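Local coordinates for DUF4276 family protein (Pyrococcus horikoshii, PDB 2P62), which is of unknown function, though it probably adopts a Toprim-like fold, in which a mixed beta-sheet is combined with packed helices, at residues K18-K23 and K210-M215; G137-N142 and S228-L233; I214-H217 and L222-R225. All coordinates share one frame; numbering follows the deposited sequence.

Contact 1 of 3, residues K18-K23 and K210-M215; sequences KVLLEK and KYIGIM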
ATOM      1  N   LYS A  18      -6.362 -10.378   9.669  1.00 24.19           N
ATOM      2  CA  LYS A  18      -7.502  -9.531   9.993  1.00 24.50           C
ATOM      3  C   LYS A  18      -8.776  -9.961   9.256  1.00 24.05           C
ATOM      4  O   LYS A  18      -9.852 -10.034   9.852  1.00 22.58           O
ATOM      5  CB  LYS A  18      -7.156  -8.063   9.679  1.00 26.46           C
ATOM      6  CG  LYS A  18      -8.149  -7.025  10.204  1.00 29.58           C
ATOM      7  CD  LYS A  18      -9.074  -6.509   9.112  1.00 31.74           C
ATOM      8  CE  LYS A  18      -8.377  -5.501   8.225  1.00 31.75           C
ATOM      9  NZ  LYS A  18      -7.983  -4.329   9.017  1.00 32.72           N
ATOM     10  N   VAL A  19      -8.675 -10.270   7.969  1.00 24.50           N
ATOM     11  CA  VAL A  19      -9.887 -10.669   7.263  1.00 25.34           C
ATOM     12  C   VAL A  19     -10.414 -12.013   7.784  1.00 26.49           C
ATOM     13  O   VAL A  19     -11.622 -12.209   7.902  1.00 27.41           O
ATOM     14  CB  VAL A  19      -9.681 -10.703   5.712  1.00 24.39           C
ATOM     15  CG1 VAL A  19      -8.621 -11.732   5.321  1.00 23.00           C
ATOM     16  CG2 VAL A  19     -11.011 -10.991   5.025  1.00 21.59           C
ATOM     17  N   LEU A  20      -9.521 -12.936   8.121  1.00 25.20           N
ATOM     18  CA  LEU A  20      -9.977 -14.213   8.647  1.00 24.03           C
ATOM     19  C   LEU A  20     -10.582 -14.040  10.037  1.00 24.70           C
ATOM     20  O   LEU A  20     -11.653 -14.570  10.321  1.00 26.20           O
ATOM     21  CB  LEU A  20      -8.825 -15.206   8.735  1.00 23.52           C
ATOM     22  CG  LEU A  20      -8.200 -15.660   7.417  1.00 24.25           C
ATOM     23  CD1 LEU A  20      -6.882 -16.332   7.739  1.00 22.54           C
ATOM     24  CD2 LEU A  20      -9.140 -16.592   6.645  1.00 20.49           C
ATOM     25  N   LEU A  21      -9.895 -13.300  10.903  1.00 24.39           N
ATOM     26  CA  LEU A  21     -10.362 -13.085  12.271  1.00 24.50           C
ATOM     27  C   LEU A  21     -11.679 -12.311  12.352  1.00 25.66           C
ATOM     28  O   LEU A  21     -12.469 -12.530  13.265  1.00 25.36           O
ATOM     29  CB  LEU A  21      -9.281 -12.370  13.091  1.00 24.36           C
ATOM     30  CG  LEU A  21      -7.982 -13.141  13.366  1.00 24.52           C
ATOM     31  CD1 LEU A  21      -7.000 -12.260  14.128  1.00 22.91           C
ATOM     32  CD2 LEU A  21      -8.302 -14.402  14.163  1.00 25.06           C
ATOM     33  N   GLU A  22     -11.909 -11.408  11.400  1.00 27.22           N
ATOM     34  CA  GLU A  22     -13.139 -10.621  11.367  1.00 28.84           C
ATOM     35  C   GLU A  22     -14.259 -11.353  10.631  1.00 30.52           C
ATOM     36  O   GLU A  22     -15.277 -11.719  11.222  1.00 29.74           O
ATOM     37  CB  GLU A  22     -12.900  -9.262  10.684  1.00 28.40           C
ATOM     38  CG  GLU A  22     -12.066  -8.278  11.513  1.00 31.17           C
ATOM     39  CD  GLU A  22     -11.897  -6.890  10.875  1.00 32.45           C
ATOM     40  OE1 GLU A  22     -11.324  -6.006  11.544  1.00 35.36           O
ATOM     41  OE2 GLU A  22     -12.323  -6.671   9.722  1.00 31.63           O
ATOM     42  N   LYS A  23     -14.043 -11.589   9.341  1.00 32.39           N
ATOM     43  CA  LYS A  23     -15.035 -12.223   8.488  1.00 33.72           C
ATOM     44  C   LYS A  23     -15.305 -13.700   8.716  1.00 33.87           C
ATOM     45  O   LYS A  23     -16.347 -14.212   8.312  1.00 34.00           O
ATOM     46  CB  LYS A  23     -14.668 -11.976   7.023  1.00 34.10           C
ATOM     47  CG  LYS A  23     -14.573 -10.491   6.656  1.00 36.29           C
ATOM     48  CD  LYS A  23     -15.897  -9.753   6.892  1.00 39.27           C
ATOM     49  CE  LYS A  23     -15.831  -8.277   6.465  1.00 39.52           C
ATOM     50  NZ  LYS A  23     -14.920  -7.467   7.315  1.00 41.21           N
ATOM     51  N   LYS A 210     -10.028  -8.303   0.200  1.00 27.64           N
ATOM     52  CA  LYS A 210     -11.132  -8.380  -0.743  1.00 28.16           C
ATOM     53  C   LYS A 210     -11.353  -9.810  -1.235  1.00 28.08           C
ATOM     54  O   LYS A 210     -12.440 -10.364  -1.082  1.00 29.00           O
ATOM     55  CB  LYS A 210     -10.872  -7.462  -1.936  1.00 25.91           C
ATOM     56  CG  LYS A 210     -12.035  -7.386  -2.897  1.00 27.15           C
ATOM     57  CD  LYS A 210     -11.705  -6.550  -4.111  1.00 27.85           C
ATOM     58  CE  LYS A 210     -12.858  -6.569  -5.111  1.00 28.67           C
ATOM     59  NZ  LYS A 210     -12.396  -6.118  -6.460  1.00 29.95           N
ATOM     60  N   TYR A 211     -10.314 -10.399  -1.818  1.00 27.97           N
ATOM     61  CA  TYR A 211     -10.374 -11.759  -2.347  1.00 28.34           C
ATOM     62  C   TYR A 211     -10.852 -12.787  -1.316  1.00 29.11           C
ATOM     63  O   TYR A 211     -11.720 -13.618  -1.604  1.00 28.26           O
ATOM     64  CB  TYR A 211      -8.997 -12.157  -2.884  1.00 29.00           C
ATOM     65  CG  TYR A 211      -8.937 -13.537  -3.501  1.00 30.83           C
ATOM     66  CD1 TYR A 211      -9.839 -13.922  -4.497  1.00 29.63           C
ATOM     67  CD2 TYR A 211      -7.952 -14.451  -3.112  1.00 30.25           C
ATOM     68  CE1 TYR A 211      -9.764 -15.184  -5.092  1.00 28.98           C
ATOM     69  CE2 TYR A 211      -7.867 -15.710  -3.700  1.00 30.01           C
ATOM     70  CZ  TYR A 211      -8.780 -16.069  -4.691  1.00 29.09           C
ATOM     71  OH  TYR A 211      -8.704 -17.314  -5.266  1.00 28.17           O
ATOM     72  N   ILE A 212     -10.305 -12.733  -0.111  1.00 28.39           N
ATOM     73  CA  ILE A 212     -10.717 -13.690   0.904  1.00 28.02           C
ATOM     74  C   ILE A 212     -12.104 -13.354   1.439  1.00 28.53           C
ATOM     75  O   ILE A 212     -12.931 -14.242   1.643  1.00 28.32           O
ATOM     76  CB  ILE A 212      -9.696 -13.737   2.054  1.00 28.05           C
ATOM     77  CG1 ILE A 212      -8.361 -14.263   1.512  1.00 27.04           C
ATOM     78  CG2 ILE A 212     -10.231 -14.596   3.204  1.00 25.94           C
ATOM     79  CD1 ILE A 212      -7.274 -14.436   2.554  1.00 26.29           C
ATOM     80  N   GLY A 213     -12.355 -12.066   1.647  1.00 30.28           N
ATOM     81  CA  GLY A 213     -13.643 -11.626   2.156  1.00 30.12           C
ATOM     82  C   GLY A 213     -14.796 -12.049   1.271  1.00 31.92           C
ATOM     83  O   GLY A 213     -15.863 -12.427   1.749  1.00 33.65           O
ATOM     84  N   ILE A 214     -14.588 -11.980  -0.034  1.00 32.17           N
ATOM     85  CA  ILE A 214     -15.623 -12.379  -0.963  1.00 33.86           C
ATOM     86  C   ILE A 214     -15.781 -13.904  -0.984  1.00 34.84           C
ATOM     87  O   ILE A 214     -16.904 -14.406  -1.016  1.00 36.49           O
ATOM     88  CB  ILE A 214     -15.309 -11.848  -2.370  1.00 33.93           C
ATOM     89  CG1 ILE A 214     -15.471 -10.324  -2.380  1.00 34.21           C
ATOM     90  CG2 ILE A 214     -16.214 -12.502  -3.395  1.00 33.49           C
ATOM     91  CD1 ILE A 214     -15.071  -9.664  -3.692  1.00 36.86           C
ATOM     92  N   MET A 215     -14.662 -14.631  -0.955  1.00 34.87           N
ATOM     93  CA  MET A 215     -14.684 -16.094  -0.972  1.00 36.33           C
ATOM     94  C   MET A 215     -15.517 -16.621   0.178  1.00 38.28           C
ATOM     95  O   MET A 215     -16.261 -17.585   0.028  1.00 38.42           O
ATOM     96  CB  MET A 215     -13.267 -16.678  -0.865  1.00 35.59           C
ATOM     97  CG  MET A 215     -13.230 -18.214  -0.928  1.00 34.31           C
ATOM     98  SD  MET A 215     -11.577 -18.922  -1.111  1.00 28.22           S
ATOM     99  CE  MET A 215     -11.343 -18.587  -2.853  1.00 32.46           C
TER
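Val19 and Gly213 are the nearest CA pair between 18-23, on helix 11-23, and 210-215, on helix 204-218, at 6.4 Å; the axes of the two short segments run 9.6 Å from each other in roughly the same direction, inclined by 27°. Glycine suits this position because it offers bare backbone, on whose N and CA Val19 CG2 can rest, 3.8 Å from Gly213 N. The other branch, Val19 CG1, sits between the backbone N and the carbonyl carbon (chi1 62°) and faces the beta-branch of Ile212, 3.9 Å from Ile212 CG2. The two branched side chains slant across one another, so that both Val19 methyls come near Ile212 CG2. Leu20 reaches the same methyl from one residue further along, with Leu20 CD2 4.1 Å from Ile212 CG2. With an alanine at Val19 both methyls would be missing, which would probably leave Ile212 CG2 and the glycine backbone with a gap between the helices. No hydrogen bond crosses the interface, as befits aliphatic residues that are largely buried. Leu223 of helix 220-229 covers the Leu20 and Ile212 side chains. This is shallow-angle helix-helix packing around a glycine, joining a helix beside the beta-sheet to the helical part of the chain.

Contact 2 of 3, residues G137-N142 and S228-L233; sequences GNLTLN and SEVNLL
Val230 meets Leu139 where the C-terminal end of helix 220-229, closed by a Schellman motif, passes the loop that leaves strand 129-136. Their CA atoms are 6.0 Å apart, the nearest pair of the two segments, and the one apolar contact across them, a loose one, joins Leu139 CD1 to Val230 CG1 at 4.3 Å. The leucine has its CG tucked between its backbone N and carbonyl carbon (chi1 62°). Both side chains also pack on Ser155 of helix 152-162, so the contact forms one corner of a three-way junction. A compact beta-branched residue suits the buried position of Val230, while the longer leucine can span from an extended piece of loop.

The backbone on each side is sharply turned. Asn138 is the centre of an inverse gamma turn, in which Leu139 N makes a weak bond of 3.0 Å to Gly137 O, and at the backbone angles of Gly137 a CB would press on the carbonyl O of the residue before, which calls for glycine. On the helix side, Asn231 takes a positive phi (61°), a conformation asparagine tolerates better than most residues, and Asn231 N bonds to Ser228 O at 3.0 Å. Asn231 O is taken up by the hydroxyl of Tyr134 in strand 129-136, tying the turn to the sheet. What results is a Schellman helix end set against an irregular loop, at the border between the sheet and the helices that follow it.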
ATOM      1  N   GLY A 137       3.664 -20.488   5.351  1.00 33.01           N
ATOM      2  CA  GLY A 137       4.051 -21.030   4.066  1.00 34.76           C
ATOM      3  C   GLY A 137       4.576 -22.451   4.102  1.00 36.14           C
ATOM      4  O   GLY A 137       5.354 -22.837   3.233  1.00 36.26           O
ATOM      5  N   ASN A 138       4.168 -23.242   5.088  1.00 38.07           N
ATOM      6  CA  ASN A 138       4.641 -24.621   5.152  1.00 39.82           C
ATOM      7  C   ASN A 138       3.763 -25.541   4.311  1.00 38.20           C
ATOM      8  O   ASN A 138       2.873 -26.219   4.827  1.00 38.81           O
ATOM      9  CB  ASN A 138       4.681 -25.127   6.597  1.00 42.68           C
ATOM     10  CG  ASN A 138       6.101 -25.327   7.100  1.00 48.69           C
ATOM     11  OD1 ASN A 138       6.940 -25.910   6.403  1.00 52.45           O
ATOM     12  ND2 ASN A 138       6.380 -24.856   8.315  1.00 49.92           N
ATOM     13  N   LEU A 139       4.010 -25.547   3.007  1.00 36.08           N
ATOM     14  CA  LEU A 139       3.255 -26.388   2.083  1.00 35.84           C
ATOM     15  C   LEU A 139       4.043 -26.545   0.799  1.00 36.46           C
ATOM     16  O   LEU A 139       5.154 -26.034   0.684  1.00 37.07           O
ATOM     17  CB  LEU A 139       1.859 -25.790   1.793  1.00 34.41           C
ATOM     18  CG  LEU A 139       1.589 -24.423   1.124  1.00 34.75           C
ATOM     19  CD1 LEU A 139       2.421 -23.338   1.799  1.00 34.20           C
ATOM     20  CD2 LEU A 139       1.895 -24.475  -0.359  1.00 34.27           C
ATOM     21  N   THR A 140       3.489 -27.285  -0.153  1.00 38.72           N
ATOM     22  CA  THR A 140       4.151 -27.475  -1.435  1.00 39.66           C
ATOM     23  C   THR A 140       3.187 -27.038  -2.517  1.00 39.54           C
ATOM     24  O   THR A 140       2.106 -27.603  -2.669  1.00 39.34           O
ATOM     25  CB  THR A 140       4.548 -28.942  -1.669  1.00 42.10           C
ATOM     26  OG1 THR A 140       5.501 -29.345  -0.675  1.00 43.92           O
ATOM     27  CG2 THR A 140       5.178 -29.108  -3.052  1.00 42.10           C
ATOM     28  N   LEU A 141       3.572 -25.994  -3.234  1.00 39.90           N
ATOM     29  CA  LEU A 141       2.756 -25.451  -4.306  1.00 43.17           C
ATOM     30  C   LEU A 141       3.284 -26.101  -5.573  1.00 46.11           C
ATOM     31  O   LEU A 141       4.369 -25.770  -6.047  1.00 50.06           O
ATOM     32  CB  LEU A 141       2.929 -23.932  -4.343  1.00 40.72           C
ATOM     33  CG  LEU A 141       2.073 -23.024  -5.224  1.00 39.16           C
ATOM     34  CD1 LEU A 141       2.702 -22.925  -6.573  1.00 40.27           C
ATOM     35  CD2 LEU A 141       0.634 -23.520  -5.290  1.00 38.24           C
ATOM     36  N   ASN A 142       2.535 -27.044  -6.118  1.00 45.65           N
ATOM     37  CA  ASN A 142       3.013 -27.731  -7.304  1.00 46.29           C
ATOM     38  C   ASN A 142       2.724 -27.047  -8.630  1.00 46.07           C
ATOM     39  O   ASN A 142       1.822 -27.450  -9.361  1.00 44.40           O
ATOM     40  CB  ASN A 142       2.486 -29.164  -7.311  1.00 47.70           C
ATOM     41  CG  ASN A 142       3.219 -30.047  -6.318  1.00 49.52           C
ATOM     42  OD1 ASN A 142       4.433 -30.246  -6.434  1.00 49.09           O
ATOM     43  ND2 ASN A 142       2.494 -30.571  -5.328  1.00 47.73           N
ATOM     44  N   SER A 228      -7.196 -25.636   6.172  1.00 37.77           N
ATOM     45  CA  SER A 228      -6.895 -26.938   6.750  1.00 39.92           C
ATOM     46  C   SER A 228      -5.695 -27.603   6.057  1.00 40.25           C
ATOM     47  O   SER A 228      -4.777 -28.080   6.725  1.00 41.40           O
ATOM     48  CB  SER A 228      -8.135 -27.841   6.670  1.00 40.27           C
ATOM     49  OG  SER A 228      -7.912 -29.087   7.315  1.00 41.87           O
ATOM     50  N   GLU A 229      -5.690 -27.617   4.725  1.00 41.21           N
ATOM     51  CA  GLU A 229      -4.590 -28.239   3.981  1.00 42.17           C
ATOM     52  C   GLU A 229      -3.253 -27.525   4.175  1.00 42.76           C
ATOM     53  O   GLU A 229      -2.192 -28.133   4.017  1.00 42.64           O
ATOM     54  CB  GLU A 229      -4.907 -28.303   2.478  1.00 42.13           C
ATOM     55  CG  GLU A 229      -6.265 -28.892   2.156  1.00 44.47           C
ATOM     56  CD  GLU A 229      -6.463 -29.199   0.679  1.00 46.78           C
ATOM     57  OE1 GLU A 229      -5.898 -28.485  -0.178  1.00 47.35           O
ATOM     58  OE2 GLU A 229      -7.213 -30.153   0.376  1.00 47.86           O
ATOM     59  N   VAL A 230      -3.298 -26.237   4.505  1.00 42.09           N
ATOM     60  CA  VAL A 230      -2.070 -25.472   4.715  1.00 41.79           C
ATOM     61  C   VAL A 230      -1.724 -25.462   6.197  1.00 40.27           C
ATOM     62  O   VAL A 230      -0.701 -24.920   6.615  1.00 39.23           O
ATOM     63  CB  VAL A 230      -2.223 -24.019   4.224  1.00 42.53           C
ATOM     64  CG1 VAL A 230      -0.933 -23.258   4.441  1.00 46.81           C
ATOM     65  CG2 VAL A 230      -2.582 -24.005   2.753  1.00 43.45           C
ATOM     66  N   ASN A 231      -2.594 -26.080   6.983  1.00 40.64           N
ATOM     67  CA  ASN A 231      -2.438 -26.171   8.427  1.00 41.66           C
ATOM     68  C   ASN A 231      -2.421 -24.803   9.113  1.00 40.16           C
ATOM     69  O   ASN A 231      -1.475 -24.459   9.819  1.00 40.20           O
ATOM     70  CB  ASN A 231      -1.172 -26.961   8.784  1.00 44.82           C
ATOM     71  CG  ASN A 231      -1.349 -27.804  10.048  1.00 48.96           C
ATOM     72  OD1 ASN A 231      -2.279 -28.620  10.146  1.00 47.53           O
ATOM     73  ND2 ASN A 231      -0.460 -27.607  11.021  1.00 49.98           N
ATOM     74  N   LEU A 232      -3.481 -24.028   8.884  1.00 37.49           N
ATOM     75  CA  LEU A 232      -3.645 -22.712   9.491  1.00 34.75           C
ATOM     76  C   LEU A 232      -4.781 -22.773  10.504  1.00 32.16           C
ATOM     77  O   LEU A 232      -4.876 -21.943  11.400  1.00 31.64           O
ATOM     78  CB  LEU A 232      -3.970 -21.649   8.431  1.00 34.03           C
ATOM     79  CG  LEU A 232      -2.796 -20.869   7.838  1.00 33.06           C
ATOM     80  CD1 LEU A 232      -3.297 -19.954   6.743  1.00 30.89           C
ATOM     81  CD2 LEU A 232      -2.101 -20.057   8.941  1.00 32.14           C
ATOM     82  N   LEU A 233      -5.635 -23.775  10.370  1.00 31.99           N
ATOM     83  CA  LEU A 233      -6.775 -23.919  11.270  1.00 33.29           C
ATOM     84  C   LEU A 233      -6.410 -24.027  12.752  1.00 32.73           C
ATOM     85  O   LEU A 233      -6.944 -23.297  13.588  1.00 32.14           O
ATOM     86  CB  LEU A 233      -7.612 -25.122  10.841  1.00 31.61           C
ATOM     87  CG  LEU A 233      -9.092 -24.858  10.565  1.00 34.31           C
ATOM     88  CD1 LEU A 233      -9.290 -23.524   9.841  1.00 31.12           C
ATOM     89  CD2 LEU A 233      -9.640 -26.014   9.746  1.00 30.84           C
TER

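Contact 3 of 3, residues I214-H217 and L222-R225; sequences IMIH and LLIR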
ATOM      1  N   ILE A 214     -14.588 -11.980  -0.034  1.00 32.17           N
ATOM      2  CA  ILE A 214     -15.623 -12.379  -0.963  1.00 33.86           C
ATOM      3  C   ILE A 214     -15.781 -13.904  -0.984  1.00 34.84           C
ATOM      4  O   ILE A 214     -16.904 -14.406  -1.016  1.00 36.49           O
ATOM      5  CB  ILE A 214     -15.309 -11.848  -2.370  1.00 33.93           C
ATOM      6  CG1 ILE A 214     -15.471 -10.324  -2.380  1.00 34.21           C
ATOM      7  CG2 ILE A 214     -16.214 -12.502  -3.395  1.00 33.49           C
ATOM      8  CD1 ILE A 214     -15.071  -9.664  -3.692  1.00 36.86           C
ATOM      9  N   MET A 215     -14.662 -14.631  -0.955  1.00 34.87           N
ATOM     10  CA  MET A 215     -14.684 -16.094  -0.972  1.00 36.33           C
ATOM     11  C   MET A 215     -15.517 -16.621   0.178  1.00 38.28           C
ATOM     12  O   MET A 215     -16.261 -17.585   0.028  1.00 38.42           O
ATOM     13  CB  MET A 215     -13.267 -16.678  -0.865  1.00 35.59           C
ATOM     14  CG  MET A 215     -13.230 -18.214  -0.928  1.00 34.31           C
ATOM     15  SD  MET A 215     -11.577 -18.922  -1.111  1.00 28.22           S
ATOM     16  CE  MET A 215     -11.343 -18.587  -2.853  1.00 32.46           C
ATOM     17  N   ILE A 216     -15.379 -15.982   1.333  1.00 40.64           N
ATOM     18  CA  ILE A 216     -16.121 -16.386   2.513  1.00 41.90           C
ATOM     19  C   ILE A 216     -17.614 -16.358   2.215  1.00 43.82           C
ATOM     20  O   ILE A 216     -18.392 -17.093   2.821  1.00 44.99           O
ATOM     21  CB  ILE A 216     -15.789 -15.459   3.694  1.00 39.76           C
ATOM     22  CG1 ILE A 216     -14.315 -15.631   4.063  1.00 40.38           C
ATOM     23  CG2 ILE A 216     -16.671 -15.779   4.883  1.00 39.00           C
ATOM     24  CD1 ILE A 216     -13.884 -14.840   5.269  1.00 41.23           C
ATOM     25  N   HIS A 217     -18.001 -15.523   1.256  1.00 45.36           N
ATOM     26  CA  HIS A 217     -19.392 -15.401   0.862  1.00 48.40           C
ATOM     27  C   HIS A 217     -19.788 -16.297  -0.313  1.00 48.71           C
ATOM     28  O   HIS A 217     -20.894 -16.827  -0.324  1.00 49.52           O
ATOM     29  CB  HIS A 217     -19.715 -13.943   0.529  1.00 51.42           C
ATOM     30  CG  HIS A 217     -19.932 -13.081   1.736  1.00 55.27           C
ATOM     31  ND1 HIS A 217     -19.704 -11.721   1.730  1.00 55.68           N
ATOM     32  CD2 HIS A 217     -20.382 -13.381   2.977  1.00 56.84           C
ATOM     33  CE1 HIS A 217     -20.001 -11.222   2.918  1.00 56.74           C
ATOM     34  NE2 HIS A 217     -20.415 -12.208   3.693  1.00 57.58           N
ATOM     35  N   LEU A 222     -14.408 -23.743   0.503  1.00 39.87           N
ATOM     36  CA  LEU A 222     -13.134 -23.750  -0.189  1.00 39.12           C
ATOM     37  C   LEU A 222     -12.056 -23.131   0.720  1.00 37.64           C
ATOM     38  O   LEU A 222     -10.975 -23.695   0.865  1.00 35.46           O
ATOM     39  CB  LEU A 222     -13.248 -22.966  -1.498  1.00 39.39           C
ATOM     40  CG  LEU A 222     -11.966 -22.956  -2.327  1.00 41.36           C
ATOM     41  CD1 LEU A 222     -11.665 -24.369  -2.829  1.00 41.08           C
ATOM     42  CD2 LEU A 222     -12.126 -21.994  -3.489  1.00 44.96           C
ATOM     43  N   LEU A 223     -12.361 -21.986   1.337  1.00 37.03           N
ATOM     44  CA  LEU A 223     -11.415 -21.304   2.228  1.00 38.04           C
ATOM     45  C   LEU A 223     -11.078 -22.160   3.447  1.00 37.28           C
ATOM     46  O   LEU A 223      -9.916 -22.265   3.852  1.00 37.50           O
ATOM     47  CB  LEU A 223     -11.981 -19.963   2.718  1.00 38.17           C
ATOM     48  CG  LEU A 223     -11.076 -19.188   3.697  1.00 37.76           C
ATOM     49  CD1 LEU A 223      -9.928 -18.563   2.918  1.00 34.45           C
ATOM     50  CD2 LEU A 223     -11.869 -18.111   4.434  1.00 36.13           C
ATOM     51  N   ILE A 224     -12.103 -22.764   4.034  1.00 36.97           N
ATOM     52  CA  ILE A 224     -11.912 -23.612   5.198  1.00 37.08           C
ATOM     53  C   ILE A 224     -11.015 -24.786   4.829  1.00 37.21           C
ATOM     54  O   ILE A 224     -10.107 -25.136   5.578  1.00 38.13           O
ATOM     55  CB  ILE A 224     -13.275 -24.111   5.739  1.00 37.30           C
ATOM     56  CG1 ILE A 224     -14.004 -22.948   6.425  1.00 37.05           C
ATOM     57  CG2 ILE A 224     -13.072 -25.264   6.696  1.00 34.93           C
ATOM     58  CD1 ILE A 224     -15.412 -23.273   6.884  1.00 41.83           C
ATOM     59  N   ARG A 225     -11.261 -25.377   3.663  1.00 37.84           N
ATOM     60  CA  ARG A 225     -10.466 -26.507   3.186  1.00 37.79           C
ATOM     61  C   ARG A 225      -9.022 -26.051   2.978  1.00 37.21           C
ATOM     62  O   ARG A 225      -8.068 -26.751   3.332  1.00 36.37           O
ATOM     63  CB  ARG A 225     -11.032 -27.021   1.863  1.00 40.75           C
ATOM     64  CG  ARG A 225     -10.181 -28.082   1.197  1.00 43.63           C
ATOM     65  CD  ARG A 225     -10.595 -28.308  -0.252  1.00 46.10           C
ATOM     66  NE  ARG A 225      -9.539 -29.035  -0.948  1.00 51.05           N
ATOM     67  CZ  ARG A 225      -9.429 -29.144  -2.267  1.00 52.10           C
ATOM     68  NH1 ARG A 225     -10.324 -28.569  -3.066  1.00 52.93           N
ATOM     69  NH2 ARG A 225      -8.405 -29.819  -2.783  1.00 51.92           N
TER
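Met215 and Ile216 face Leu222 and Leu223 across the corner between consecutive helices 204-218 and 220-229, which are joined by a short turn. Ile216 and Leu223 have the nearest CA atoms, 6.8 Å apart. Met215 reaches across: its CG lies opposite the backbone N (chi1 -178°), the chain runs out extended, and then it bends at the last torsion (chi3 -77°). That bend brings Met215 CE to 3.6 Å from Leu222 CD2, with the two side chains meeting at about a right angle. The sulfur is in contact as well, since Met215 SD lies 4.0 Å from Leu223 CB, close to the backbone of the second helix. A flexible, unbranched methionine suits this place, because it can follow the surface offered by two successive leucines instead of fitting only one.

Further out, other helices close in round the group. Leu159 of helix 152-162 packs on Met215, and Leu162 of the same helix packs on Leu222, while Asp163 in the loop beyond touches both of these residues. On another flank, helix 11-23 contributes Lys23 against Ile216. The core is therefore covered by helices that come from well-separated parts of the sequence, and no hydrogen bond links the two segments. Beta-branched Ile216 contributes a stiff, compact surface beside the junction. Its packing against leucine is snug: Ile216 CG1 lies 3.5 Å from Leu223 CD2, and Ile216 CD1 follows at 3.9 Å from the same methyl.

Contacts 1 and 3 are both buried, made by van der Waals packing with no hydrogen bond across, and share helix 204-218; their side chains touch each other, so helices 11-23, 204-218 and 220-229 form one continuous core. Contact 1 joins residues far apart in sequence, whereas contact 3 folds two neighbouring helices together. Contact 2 uses the far end of helix 220-229, buries less surface and includes exposed Asn138; there a single loose apolar contact lies beside two tight backbone turns. Its centre lies about 18 Å from that of contact 1 and about 15 Å from that of contact 3.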